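PDB 3WQC: D-threo-3-hydroxyaspartate dehydratase from Delftia, which catalyses the pyridoxal-phosphate-dependent conversion of D-threo-3-hydroxyaspartate into oxaloacetate and ammonia, and also dehydrates D-serine and the L-threo and L-erythro isomers of 3-hydroxyaspartate. Local coordinates for residues E264-S269 with R356-H361; W283-A288 with H331-R336. All coordinates share one frame; numbering follows the deposited sequence.

Interaction 1: E264-S269 with R356-H361; sequences EDVALS and RILPNH. With MG (magnesium ion), chain K.
Val266 and Leu358 meet obliquely in the close-packed part of this contact, Val266 CG1 lying 3.9 Å from Leu358 CD2. That methyl of Val266, anti to its backbone N (chi1 176°), also points at the ring carbon CD of Pro359. Leu268 O abuts the same ring, 3.1 Å from Pro359 CD; it is buried without a hydrogen-bonding partner, and proline has no N-H to offer it. Antiparallel strands 268-278 and 354-358 of the mixed sheet begin and end here: Ser269 CA makes a CA-H...O contact with Ile357 O (3.3 Å), and pairing continues through Ile357 and Val270. Ser269 OG accepts an almost straight bond from Arg356 NE (3.1 Å, N-H...O 172°). A bend at chi3 (71°) turns the arginine chain back to the serine. A water takes a bond from Arg356 NH1 and reaches Ser269 OG (2.7 Å) and Ala267 O. Toward His361 the chains diverge; its NE2 binds magnesium (2.1 Å), with four waters and Cys363 in the site, and Asp296 OD2 is hydrogen-bonded to His361 ND1. Ser269 OG and the water meet the guanidinium edge in its plane, and with Leu314 O on NH2 all three nitrogens have a partner, which should limit rotation of the group.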
ATOM      1  N   GLU B 264     -12.263  10.409  17.649  1.00 27.33           N
ATOM      2  CA  GLU B 264     -13.118  11.425  17.079  1.00 26.88           C
ATOM      3  C   GLU B 264     -12.355  12.532  16.376  1.00 28.37           C
ATOM      4  O   GLU B 264     -13.020  13.342  15.674  1.00 29.39           O
ATOM      5  CB  GLU B 264     -14.070  12.106  18.123  1.00 35.70           C
ATOM      6  CG  GLU B 264     -14.884  11.228  19.026  1.00 51.16           C
ATOM      7  CD  GLU B 264     -14.143  10.960  20.341  1.00 69.79           C
ATOM      8  OE1 GLU B 264     -14.407  11.687  21.351  1.00164.66           O
ATOM      9  OE2 GLU B 264     -13.286  10.027  20.346  1.00 36.75           O
ATOM     10  N   ASP B 265     -10.998  12.595  16.525  1.00 24.14           N
ATOM     11  CA  ASP B 265     -10.226  13.580  15.733  1.00 24.51           C
ATOM     12  C   ASP B 265      -9.751  13.008  14.400  1.00 18.07           C
ATOM     13  O   ASP B 265      -9.210  13.818  13.598  1.00 20.56           O
ATOM     14  CB  ASP B 265      -8.976  14.079  16.534  1.00 23.89           C
ATOM     15  CG  ASP B 265      -9.362  14.593  17.919  1.00 32.03           C
ATOM     16  OD1 ASP B 265     -10.463  15.197  18.036  1.00 39.88           O
ATOM     17  OD2 ASP B 265      -8.662  14.359  18.935  1.00 30.19           O
ATOM     18  N   VAL B 266      -9.990  11.724  14.109  1.00 20.37           N
ATOM     19  CA  VAL B 266      -9.430  11.094  12.911  1.00 16.77           C
ATOM     20  C   VAL B 266     -10.307  11.512  11.737  1.00 15.46           C
ATOM     21  O   VAL B 266     -11.530  11.229  11.730  1.00 20.37           O
ATOM     22  CB  VAL B 266      -9.361   9.566  13.093  1.00 16.20           C
ATOM     23  CG1 VAL B 266      -8.868   8.853  11.824  1.00 19.07           C
ATOM     24  CG2 VAL B 266      -8.433   9.179  14.245  1.00 19.94           C
ATOM     25  N   ALA B 267      -9.710  12.260  10.805  1.00 15.61           N
ATOM     26  CA  ALA B 267     -10.431  12.876   9.687  1.00 15.45           C
ATOM     27  C   ALA B 267     -10.524  11.956   8.475  1.00 16.09           C
ATOM     28  O   ALA B 267     -11.246  12.260   7.561  1.00 18.24           O
ATOM     29  CB  ALA B 267      -9.836  14.271   9.383  1.00 17.14           C
ATOM     30  N   LEU B 268      -9.716  10.911   8.406  1.00 15.52           N
ATOM     31  CA  LEU B 268      -9.685  10.049   7.202  1.00 14.66           C
ATOM     32  C   LEU B 268     -10.343   8.708   7.601  1.00 14.01           C
ATOM     33  O   LEU B 268     -10.019   8.109   8.664  1.00 15.44           O
ATOM     34  CB  LEU B 268      -8.218   9.754   6.828  1.00 14.74           C
ATOM     35  CG  LEU B 268      -8.015   8.809   5.639  1.00 14.10           C
ATOM     36  CD1 LEU B 268      -8.670   9.377   4.357  1.00 17.44           C
ATOM     37  CD2 LEU B 268      -6.506   8.499   5.484  1.00 15.08           C
ATOM     38  N   SER B 269     -11.293   8.251   6.780  1.00 15.47           N
ATOM     39  CA  SER B 269     -11.868   6.952   7.003  1.00 15.47           C
ATOM     40  C   SER B 269     -12.057   6.301   5.618  1.00 13.88           C
ATOM     41  O   SER B 269     -12.092   7.026   4.588  1.00 16.40           O
ATOM     42  CB  SER B 269     -13.256   6.997   7.759  1.00 16.62           C
ATOM     43  OG  SER B 269     -14.203   7.735   6.996  1.00 17.64           O
ATOM     44  N   ARG B 356     -17.691   2.939   7.767  1.00 17.87           N
ATOM     45  CA  ARG B 356     -16.470   3.715   7.548  1.00 16.92           C
ATOM     46  C   ARG B 356     -15.397   3.099   8.458  1.00 17.70           C
ATOM     47  O   ARG B 356     -15.648   2.845   9.619  1.00 21.06           O
ATOM     48  CB  ARG B 356     -16.740   5.215   7.857  1.00 17.93           C
ATOM     49  CG  ARG B 356     -17.581   5.779   6.707  1.00 18.52           C
ATOM     50  CD  ARG B 356     -18.201   7.103   7.089  1.00 19.63           C
ATOM     51  NE  ARG B 356     -17.246   8.211   7.195  1.00 18.92           N
ATOM     52  CZ  ARG B 356     -17.639   9.457   7.487  1.00 18.14           C
ATOM     53  NH1 ARG B 356     -16.715  10.418   7.556  1.00 21.47           N
ATOM     54  NH2 ARG B 356     -18.936   9.735   7.760  1.00 21.78           N
ATOM     55  N   ILE B 357     -14.202   2.931   7.951  1.00 16.50           N
ATOM     56  CA  ILE B 357     -13.166   2.257   8.748  1.00 16.15           C
ATOM     57  C   ILE B 357     -12.045   3.240   9.054  1.00 15.87           C
ATOM     58  O   ILE B 357     -11.510   3.910   8.128  1.00 16.38           O
ATOM     59  CB  ILE B 357     -12.550   1.048   7.995  1.00 15.11           C
ATOM     60  CG1 ILE B 357     -13.614   0.119   7.295  1.00 18.46           C
ATOM     61  CG2 ILE B 357     -11.512   0.324   8.813  1.00 16.10           C
ATOM     62  CD1 ILE B 357     -14.553  -0.477   8.332  1.00 21.12           C
ATOM     63  N   LEU B 358     -11.743   3.450  10.339  1.00 15.47           N
ATOM     64  CA  LEU B 358     -10.615   4.333  10.659  1.00 15.30           C
ATOM     65  C   LEU B 358      -9.314   3.551  10.484  1.00 14.32           C
ATOM     66  O   LEU B 358      -9.197   2.416  10.959  1.00 15.64           O
ATOM     67  CB  LEU B 358     -10.672   4.839  12.146  1.00 17.24           C
ATOM     68  CG  LEU B 358     -11.979   5.603  12.510  1.00 16.95           C
ATOM     69  CD1 LEU B 358     -11.920   5.961  14.024  1.00 20.09           C
ATOM     70  CD2 LEU B 358     -12.125   6.800  11.572  1.00 20.16           C
ATOM     71  N   PRO B 359      -8.291   4.202   9.883  1.00 14.57           N
ATOM     72  CA  PRO B 359      -7.067   3.494   9.540  1.00 16.04           C
ATOM     73  C   PRO B 359      -6.054   3.398  10.703  1.00 14.32           C
ATOM     74  O   PRO B 359      -6.028   4.307  11.584  1.00 14.33           O
ATOM     75  CB  PRO B 359      -6.442   4.415   8.482  1.00 14.95           C
ATOM     76  CG  PRO B 359      -6.918   5.798   8.875  1.00 16.71           C
ATOM     77  CD  PRO B 359      -8.351   5.574   9.363  1.00 16.95           C
ATOM     78  N   ASN B 360      -5.187   2.378  10.668  1.00 13.81           N
ATOM     79  CA  ASN B 360      -4.012   2.359  11.550  1.00 12.11           C
ATOM     80  C   ASN B 360      -3.115   3.587  11.236  1.00 13.76           C
ATOM     81  O   ASN B 360      -2.731   4.276  12.220  1.00 14.61           O
ATOM     82  CB  ASN B 360      -3.124   1.122  11.307  1.00 13.08           C
ATOM     83  CG  ASN B 360      -3.718  -0.159  11.956  1.00 16.04           C
ATOM     84  OD1 ASN B 360      -3.108  -0.670  12.904  1.00 15.79           O
ATOM     85  ND2 ASN B 360      -4.873  -0.668  11.524  1.00 14.64           N
ATOM     86  N   HIS B 361      -2.802   3.866   9.971  1.00 13.14           N
ATOM     87  CA  HIS B 361      -1.766   4.782   9.631  1.00 12.95           C
ATOM     88  C   HIS B 361      -2.243   5.583   8.469  1.00 12.55           C
ATOM     89  O   HIS B 361      -2.404   5.046   7.337  1.00 12.52           O
ATOM     90  CB  HIS B 361      -0.501   3.984   9.293  1.00 13.00           C
ATOM     91  CG  HIS B 361       0.696   4.815   9.002  1.00 12.16           C
ATOM     92  ND1 HIS B 361       1.904   4.221   8.655  1.00 12.15           N
ATOM     93  CD2 HIS B 361       0.915   6.165   9.096  1.00 13.47           C
ATOM     94  CE1 HIS B 361       2.880   5.189   8.495  1.00 13.77           C
ATOM     95  NE2 HIS B 361       2.305   6.394   8.773  1.00 12.66           N
TER
HETATM   96 MG    MG K 403       3.278   8.309   8.809  1.00 14.83          MG
HETATM   97  O   HOH W   1     -13.799  10.397   7.208  1.00 18.50           O
HETATM   98  O   HOH W   2       4.465  10.021   9.112  1.00 20.03           O
HETATM   99  O   HOH W   3       4.781   7.307  10.106  1.00 20.43           O
HETATM  100  O   HOH W   4       4.617   7.685   7.296  1.00 14.78           O
HETATM  101  O   HOH W   5       2.343   8.794  10.572  1.00 15.07           O

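Interaction 2: W283-A288 with H331-R336; sequences WAIVDA and HGILAR
Ile285 and Ile333 run alongside each other on one face of the sheet, and their CD1 methyls are pressed to 3.3 Å, a tight carbon-carbon approach. The other branch of Ile333, CG2, sits over one face of the Trp283 indole, 3.6 Å from the centroid of the five-membered ring and only 12° off its normal, a CH-pi contact. CG2 of Ile285 instead meets the edge of the His331 ring at CD2 (4.0 Å). On the opposite face, which Ala284, Val286 and Leu334 share, Ala284 CB and Leu334 CB are 4.1 Å apart, with Phe349 and Leu324 nearby. Main-chain bonds join the strands: Ala284 and Leu334 exchange two, as do Val286 and Gly332, flanking the non-hydrogen-bonded Ile285-Ile333 pair. Beyond Val286, Ala288 O comes 3.3 Å from Gly332 CA, where there is no side chain to keep it away. Charges occupy the ends: Asp287 forms a salt bridge with Arg101 of the second subunit, and Arg336 does so with Asp338 and Glu342. Two neighbouring strands crossing at 150° in this way are a regular twisted antiparallel pair, part of the beta-rich C-terminal domain that accompanies the barrel in alanine-racemase-like, fold-type III enzymes.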
ATOM      1  N   TRP B 283     -18.616 -13.338  11.366  1.00 23.91           N
ATOM      2  CA  TRP B 283     -17.923 -12.463  10.413  1.00 19.51           C
ATOM      3  C   TRP B 283     -18.827 -11.736   9.513  1.00 21.23           C
ATOM      4  O   TRP B 283     -19.779 -12.372   8.963  1.00 23.45           O
ATOM      5  CB  TRP B 283     -17.083 -13.285   9.458  1.00 20.83           C
ATOM      6  CG  TRP B 283     -15.862 -13.957  10.046  1.00 20.93           C
ATOM      7  CD1 TRP B 283     -15.430 -13.942  11.400  1.00 24.28           C
ATOM      8  CD2 TRP B 283     -14.903 -14.783   9.311  1.00 24.00           C
ATOM      9  NE1 TRP B 283     -14.279 -14.674  11.524  1.00 27.05           N
ATOM     10  CE2 TRP B 283     -13.905 -15.217  10.279  1.00 23.56           C
ATOM     11  CE3 TRP B 283     -14.808 -15.250   7.988  1.00 20.36           C
ATOM     12  CZ2 TRP B 283     -12.832 -16.064   9.923  1.00 26.68           C
ATOM     13  CZ3 TRP B 283     -13.702 -16.042   7.629  1.00 26.20           C
ATOM     14  CH2 TRP B 283     -12.737 -16.476   8.589  1.00 25.27           C
ATOM     15  N   ALA B 284     -18.636 -10.417   9.325  1.00 21.37           N
ATOM     16  CA  ALA B 284     -19.177  -9.738   8.127  1.00 20.04           C
ATOM     17  C   ALA B 284     -17.978  -9.534   7.191  1.00 18.18           C
ATOM     18  O   ALA B 284     -16.886  -9.245   7.646  1.00 25.51           O
ATOM     19  CB  ALA B 284     -19.821  -8.369   8.494  1.00 19.67           C
ATOM     20  N   ILE B 285     -18.170  -9.718   5.887  1.00 17.67           N
ATOM     21  CA  ILE B 285     -17.094  -9.520   4.935  1.00 17.19           C
ATOM     22  C   ILE B 285     -17.374  -8.179   4.241  1.00 15.16           C
ATOM     23  O   ILE B 285     -18.517  -7.925   3.746  1.00 17.23           O
ATOM     24  CB  ILE B 285     -17.059 -10.689   3.892  1.00 20.07           C
ATOM     25  CG1 ILE B 285     -17.024 -12.132   4.514  1.00 35.67           C
ATOM     26  CG2 ILE B 285     -15.945 -10.420   2.884  1.00 20.07           C
ATOM     27  CD1 ILE B 285     -16.101 -12.276   5.559  1.00 32.46           C
ATOM     28  N   VAL B 286     -16.336  -7.292   4.152  1.00 16.00           N
ATOM     29  CA  VAL B 286     -16.525  -5.998   3.508  1.00 15.96           C
ATOM     30  C   VAL B 286     -15.576  -5.910   2.328  1.00 13.27           C
ATOM     31  O   VAL B 286     -14.642  -6.740   2.186  1.00 15.14           O
ATOM     32  CB  VAL B 286     -16.265  -4.840   4.491  1.00 16.07           C
ATOM     33  CG1 VAL B 286     -17.344  -4.845   5.602  1.00 19.20           C
ATOM     34  CG2 VAL B 286     -14.821  -4.853   5.064  1.00 17.02           C
ATOM     35  N   ASP B 287     -15.854  -4.958   1.425  1.00 15.07           N
ATOM     36  CA  ASP B 287     -15.014  -4.730   0.233  1.00 15.45           C
ATOM     37  C   ASP B 287     -13.828  -3.812   0.440  1.00 16.30           C
ATOM     38  O   ASP B 287     -13.182  -3.429  -0.538  1.00 19.96           O
ATOM     39  CB  ASP B 287     -15.886  -4.298  -0.970  1.00 16.04           C
ATOM     40  CG  ASP B 287     -16.513  -2.942  -0.767  1.00 15.01           C
ATOM     41  OD1 ASP B 287     -16.320  -2.264   0.290  1.00 16.37           O
ATOM     42  OD2 ASP B 287     -17.232  -2.497  -1.698  1.00 18.54           O
ATOM     43  N   ALA B 288     -13.471  -3.565   1.693  1.00 15.59           N
ATOM     44  CA  ALA B 288     -12.202  -2.867   2.044  1.00 15.60           C
ATOM     45  C   ALA B 288     -11.224  -3.950   2.578  1.00 13.12           C
ATOM     46  O   ALA B 288     -11.322  -4.312   3.803  1.00 17.07           O
ATOM     47  CB  ALA B 288     -12.422  -1.744   3.082  1.00 19.36           C
ATOM     48  N   HIS B 331     -10.932  -8.106   0.275  1.00 13.86           N
ATOM     49  CA  HIS B 331     -11.945  -8.552   1.262  1.00 14.28           C
ATOM     50  C   HIS B 331     -11.410  -8.200   2.609  1.00 14.26           C
ATOM     51  O   HIS B 331     -10.240  -8.541   2.943  1.00 16.74           O
ATOM     52  CB  HIS B 331     -12.027 -10.107   1.288  1.00 15.47           C
ATOM     53  CG  HIS B 331     -12.476 -10.777   0.029  1.00 14.71           C
ATOM     54  ND1 HIS B 331     -11.701 -10.928  -1.065  1.00 17.47           N
ATOM     55  CD2 HIS B 331     -13.695 -11.417  -0.255  1.00 19.46           C
ATOM     56  CE1 HIS B 331     -12.381 -11.609  -2.023  1.00 18.77           C
ATOM     57  NE2 HIS B 331     -13.591 -11.939  -1.507  1.00 17.30           N
ATOM     58  N   GLY B 332     -12.197  -7.546   3.431  1.00 13.53           N
ATOM     59  CA  GLY B 332     -11.890  -7.340   4.850  1.00 16.16           C
ATOM     60  C   GLY B 332     -12.834  -8.210   5.694  1.00 15.32           C
ATOM     61  O   GLY B 332     -14.016  -8.386   5.336  1.00 16.91           O
ATOM     62  N   ILE B 333     -12.337  -8.732   6.827  1.00 16.73           N
ATOM     63  CA  ILE B 333     -13.113  -9.596   7.734  1.00 17.46           C
ATOM     64  C   ILE B 333     -13.459  -8.687   8.915  1.00 17.38           C
ATOM     65  O   ILE B 333     -12.545  -8.274   9.643  1.00 19.16           O
ATOM     66  CB  ILE B 333     -12.344 -10.859   8.180  1.00 20.06           C
ATOM     67  CG1 ILE B 333     -11.838 -11.794   7.039  1.00 27.28           C
ATOM     68  CG2 ILE B 333     -13.246 -11.620   9.186  1.00 19.76           C
ATOM     69  CD1 ILE B 333     -12.835 -12.044   6.049  1.00 30.68           C
ATOM     70  N   LEU B 334     -14.708  -8.321   9.093  1.00 17.92           N
ATOM     71  CA  LEU B 334     -15.220  -7.522  10.173  1.00 18.65           C
ATOM     72  C   LEU B 334     -15.756  -8.477  11.290  1.00 18.92           C
ATOM     73  O   LEU B 334     -16.511  -9.422  11.031  1.00 19.93           O
ATOM     74  CB  LEU B 334     -16.322  -6.608   9.664  1.00 21.33           C
ATOM     75  CG  LEU B 334     -16.973  -5.638  10.650  1.00 22.10           C
ATOM     76  CD1 LEU B 334     -17.695  -4.493   9.908  1.00 24.95           C
ATOM     77  CD2 LEU B 334     -17.904  -6.318  11.691  1.00 24.31           C
ATOM     78  N   ALA B 335     -15.223  -8.351  12.505  1.00 19.98           N
ATOM     79  CA  ALA B 335     -15.604  -9.300  13.579  1.00 22.59           C
ATOM     80  C   ALA B 335     -15.327  -8.620  14.935  1.00 21.64           C
ATOM     81  O   ALA B 335     -14.909  -7.439  14.964  1.00 22.50           O
ATOM     82  CB  ALA B 335     -14.885 -10.658  13.482  1.00 21.68           C
ATOM     83  N   ARG B 336     -15.725  -9.237  16.059  1.00 24.66           N
ATOM     84  CA  ARG B 336     -15.469  -8.599  17.358  1.00 26.86           C
ATOM     85  C   ARG B 336     -13.968  -8.605  17.671  1.00 26.74           C
ATOM     86  O   ARG B 336     -13.295  -9.660  17.525  1.00 27.35           O
ATOM     87  CB  ARG B 336     -16.220  -9.357  18.472  1.00 26.98           C
ATOM     88  CG  ARG B 336     -17.708  -9.246  18.351  1.00 29.71           C
ATOM     89  CD  ARG B 336     -18.346  -9.969  19.533  1.00 32.61           C
ATOM     90  NE  ARG B 336     -18.055  -9.205  20.755  1.00 43.10           N
ATOM     91  CZ  ARG B 336     -18.749  -8.120  21.099  1.00 51.25           C
ATOM     92  NH1 ARG B 336     -18.418  -7.443  22.182  1.00 80.57           N
ATOM     93  NH2 ARG B 336     -19.749  -7.655  20.335  1.00 57.89           N
TER

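How the interactions relate
Both interactions belong to one mixed sheet, in which strand 268-278 continues from interaction 1 and pairs antiparallel with strand 283-286 of interaction 2. Their centres are about 17 Å apart and their nearest atoms about 5 Å, so they do not touch directly. In interaction 1 the Leu268 side chain is about 12 Å from a bound pyridoxal phosphate, and segment 356-361 leads into the magnesium site at His361. Interaction 2 is farther out in the chain and borders the second subunit over five residues; there His331 packs on Arg151, a residue of that subunit's cofactor pocket. Interaction 1 reaches the second subunit only through His361, at the end of its segment, which meets Trp290 of that subunit.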